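Local coordinates for regulatory protein of LacI family (Chloroflexus aggregans, PDB 3BBL) that probably regulates transcription as a LacI-family DNA-binding protein whose periplasmic-binding-protein-like part is expected to sense a small-molecule effector, at residues D66-S71 with Q86-V91. Sequence-based numbering, arbitrary orientation.
Sequences DGFVLS and QKFPFV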
ATOM      1  N   ASP A  66     -22.588 -15.672   4.417  1.00 39.14           N
ATOM      2  CA  ASP A  66     -22.870 -16.971   3.829  1.00 39.02           C
ATOM      3  C   ASP A  66     -21.576 -17.732   3.589  1.00 38.23           C
ATOM      4  O   ASP A  66     -21.592 -18.923   3.292  1.00 39.28           O
ATOM      5  CB  ASP A  66     -23.610 -16.801   2.499  1.00 39.57           C
ATOM      6  CG  ASP A  66     -24.758 -15.824   2.598  1.00 41.92           C
ATOM      7  OD1 ASP A  66     -25.508 -15.882   3.596  1.00 44.62           O
ATOM      8  OD2 ASP A  66     -24.914 -15.000   1.679  1.00 41.89           O
ATOM      9  N   GLY A  67     -20.453 -17.038   3.718  1.00 37.76           N
ATOM     10  CA  GLY A  67     -19.164 -17.667   3.491  1.00 36.32           C
ATOM     11  C   GLY A  67     -17.999 -16.761   3.849  1.00 35.10           C
ATOM     12  O   GLY A  67     -18.176 -15.571   4.135  1.00 34.45           O
ATOM     13  N   PHE A  68     -16.801 -17.331   3.829  1.00 32.96           N
ATOM     14  CA  PHE A  68     -15.589 -16.599   4.161  1.00 32.00           C
ATOM     15  C   PHE A  68     -14.506 -16.764   3.108  1.00 30.69           C
ATOM     16  O   PHE A  68     -14.476 -17.739   2.357  1.00 30.95           O
ATOM     17  CB  PHE A  68     -14.990 -17.117   5.465  1.00 31.99           C
ATOM     18  CG  PHE A  68     -15.830 -16.878   6.675  1.00 32.28           C
ATOM     19  CD1 PHE A  68     -15.847 -15.633   7.292  1.00 31.13           C
ATOM     20  CD2 PHE A  68     -16.560 -17.921   7.239  1.00 32.66           C
ATOM     21  CE1 PHE A  68     -16.571 -15.427   8.459  1.00 33.02           C
ATOM     22  CE2 PHE A  68     -17.287 -17.732   8.403  1.00 32.64           C
ATOM     23  CZ  PHE A  68     -17.295 -16.481   9.019  1.00 34.30           C
ATOM     24  N   VAL A  69     -13.612 -15.788   3.070  1.00 29.52           N
ATOM     25  CA  VAL A  69     -12.452 -15.837   2.206  1.00 28.13           C
ATOM     26  C   VAL A  69     -11.342 -15.694   3.244  1.00 27.93           C
ATOM     27  O   VAL A  69     -11.436 -14.850   4.137  1.00 26.16           O
ATOM     28  CB  VAL A  69     -12.407 -14.673   1.217  1.00 27.88           C
ATOM     29  CG1 VAL A  69     -11.048 -14.647   0.518  1.00 27.00           C
ATOM     30  CG2 VAL A  69     -13.506 -14.840   0.176  1.00 27.14           C
ATOM     31  N   LEU A  70     -10.326 -16.546   3.160  1.00 28.64           N
ATOM     32  CA  LEU A  70      -9.220 -16.506   4.112  1.00 29.43           C
ATOM     33  C   LEU A  70      -7.914 -16.186   3.399  1.00 28.74           C
ATOM     34  O   LEU A  70      -7.699 -16.628   2.276  1.00 28.39           O
ATOM     35  CB  LEU A  70      -9.070 -17.865   4.818  1.00 30.84           C
ATOM     36  CG  LEU A  70     -10.294 -18.588   5.390  1.00 32.91           C
ATOM     37  CD1 LEU A  70      -9.888 -19.996   5.809  1.00 33.11           C
ATOM     38  CD2 LEU A  70     -10.872 -17.818   6.569  1.00 31.76           C
ATOM     39  N   SER A  71      -7.049 -15.411   4.054  1.00 29.26           N
ATOM     40  CA  SER A  71      -5.737 -15.071   3.502  1.00 28.24           C
ATOM     41  C   SER A  71      -4.702 -15.325   4.599  1.00 28.79           C
ATOM     42  O   SER A  71      -5.077 -15.550   5.750  1.00 26.89           O
ATOM     43  CB  SER A  71      -5.695 -13.616   3.020  1.00 25.15           C
ATOM     44  OG  SER A  71      -5.996 -12.707   4.052  1.00 24.33           O
ATOM     45  N   GLN A  86     -17.187 -27.411  10.403  1.00 48.33           N
ATOM     46  CA  GLN A  86     -18.515 -26.808  10.399  1.00 46.69           C
ATOM     47  C   GLN A  86     -19.219 -26.905   9.049  1.00 45.84           C
ATOM     48  O   GLN A  86     -20.357 -26.460   8.908  1.00 45.54           O
ATOM     49  CB  GLN A  86     -18.417 -25.337  10.791  1.00 47.22           C
ATOM     50  CG  GLN A  86     -17.628 -25.076  12.056  1.00 50.38           C
ATOM     51  CD  GLN A  86     -18.287 -25.656  13.294  1.00 52.65           C
ATOM     52  OE1 GLN A  86     -19.422 -25.309  13.622  1.00 52.77           O
ATOM     53  NE2 GLN A  86     -17.575 -26.543  13.990  1.00 51.58           N
ATOM     54  N   LYS A  87     -18.555 -27.479   8.055  1.00 44.75           N
ATOM     55  CA  LYS A  87     -19.160 -27.586   6.732  1.00 45.02           C
ATOM     56  C   LYS A  87     -19.663 -26.224   6.236  1.00 44.13           C
ATOM     57  O   LYS A  87     -20.640 -26.159   5.490  1.00 44.19           O
ATOM     58  CB  LYS A  87     -20.331 -28.574   6.755  1.00 46.99           C
ATOM     59  CG  LYS A  87     -19.951 -30.039   6.603  1.00 50.39           C
ATOM     60  CD  LYS A  87     -19.060 -30.534   7.734  1.00 52.35           C
ATOM     61  CE  LYS A  87     -18.741 -32.022   7.565  1.00 54.70           C
ATOM     62  NZ  LYS A  87     -17.839 -32.542   8.637  1.00 55.43           N
ATOM     63  N   PHE A  88     -19.000 -25.143   6.645  1.00 43.03           N
ATOM     64  CA  PHE A  88     -19.396 -23.796   6.226  1.00 41.08           C
ATOM     65  C   PHE A  88     -18.608 -23.352   4.987  1.00 40.12           C
ATOM     66  O   PHE A  88     -17.402 -23.575   4.897  1.00 40.57           O
ATOM     67  CB  PHE A  88     -19.169 -22.796   7.361  1.00 41.14           C
ATOM     68  CG  PHE A  88     -19.979 -21.541   7.227  1.00 41.23           C
ATOM     69  CD1 PHE A  88     -21.348 -21.553   7.480  1.00 40.65           C
ATOM     70  CD2 PHE A  88     -19.388 -20.355   6.818  1.00 40.66           C
ATOM     71  CE1 PHE A  88     -22.118 -20.402   7.327  1.00 39.53           C
ATOM     72  CE2 PHE A  88     -20.146 -19.196   6.660  1.00 40.61           C
ATOM     73  CZ  PHE A  88     -21.514 -19.219   6.915  1.00 39.98           C
ATOM     74  N   PRO A  89     -19.281 -22.701   4.023  1.00 39.19           N
ATOM     75  CA  PRO A  89     -18.642 -22.229   2.785  1.00 38.48           C
ATOM     76  C   PRO A  89     -17.456 -21.283   2.993  1.00 38.15           C
ATOM     77  O   PRO A  89     -17.526 -20.331   3.780  1.00 36.41           O
ATOM     78  CB  PRO A  89     -19.782 -21.530   2.046  1.00 39.13           C
ATOM     79  CG  PRO A  89     -21.014 -22.190   2.592  1.00 38.99           C
ATOM     80  CD  PRO A  89     -20.699 -22.309   4.054  1.00 38.54           C
ATOM     81  N   PHE A  90     -16.369 -21.548   2.278  1.00 37.00           N
ATOM     82  CA  PHE A  90     -15.187 -20.709   2.374  1.00 36.01           C
ATOM     83  C   PHE A  90     -14.216 -21.042   1.266  1.00 35.29           C
ATOM     84  O   PHE A  90     -14.199 -22.156   0.750  1.00 34.79           O
ATOM     85  CB  PHE A  90     -14.501 -20.888   3.733  1.00 34.43           C
ATOM     86  CG  PHE A  90     -13.636 -22.116   3.834  1.00 35.95           C
ATOM     87  CD1 PHE A  90     -12.303 -22.083   3.425  1.00 36.10           C
ATOM     88  CD2 PHE A  90     -14.145 -23.302   4.356  1.00 36.41           C
ATOM     89  CE1 PHE A  90     -11.485 -23.218   3.543  1.00 38.12           C
ATOM     90  CE2 PHE A  90     -13.340 -24.440   4.478  1.00 36.16           C
ATOM     91  CZ  PHE A  90     -12.009 -24.399   4.071  1.00 38.17           C
ATOM     92  N   VAL A  91     -13.422 -20.050   0.894  1.00 35.65           N
ATOM     93  CA  VAL A  91     -12.396 -20.213  -0.123  1.00 34.54           C
ATOM     94  C   VAL A  91     -11.136 -19.645   0.497  1.00 33.41           C
ATOM     95  O   VAL A  91     -11.154 -18.552   1.059  1.00 33.53           O
ATOM     96  CB  VAL A  91     -12.715 -19.424  -1.407  1.00 34.18           C
ATOM     97  CG1 VAL A  91     -11.496 -19.402  -2.314  1.00 35.13           C
ATOM     98  CG2 VAL A  91     -13.882 -20.055  -2.131  1.00 33.13           C
TER
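Phe-88 holds CG anti to its backbone N (chi1 -159°), which lays its ring against Gly-67 and the Phe-68 ring, while Phe-68, with CG anti to its carbonyl carbon, brings its own ring to meet it. The two side chains cross at roughly a right angle, CE2 of Phe-68 lying 3.7 Å from CE2 of Phe-88, and the ring planes are inclined at 54°. The same CE2 of Phe-88 touches CA of Gly-67, and Pro-89 CD sits over one face of the ring, toward its rim. Were Phe-88 replaced by an alanine, the Phe-68 ring and CA of Gly-67 would probably lose the surface they pack on, and Ile-60 of helix 54-61 an apolar neighbour. The backbones pair in parallel. Phe-68 grips residues flanking Phe-90: its N donates to Pro-89 O (3.1 Å), tilted 29° from the carbonyl plane, and its O accepts from Val-91 N at 2.9 Å. Leu-70 N then reaches Val-91 O (3.0 Å), in the carbonyl plane. CD1 of Leu-70 touches CD1 of Phe-90 at 4.0 Å; helix 78-85 covers Phe-68, Leu-70 and Phe-90, and helix 54-61 meets the first two. Val-69 and Val-91 turn to the other face, against Leu-254 of helix 243-258. Strand 67-70, helix 78-85 and strand 90-93 thus form a beta-alpha-beta crossover, the repeating element of the Rossmann-like alpha/beta sandwich found in periplasmic-binding-protein-like domains.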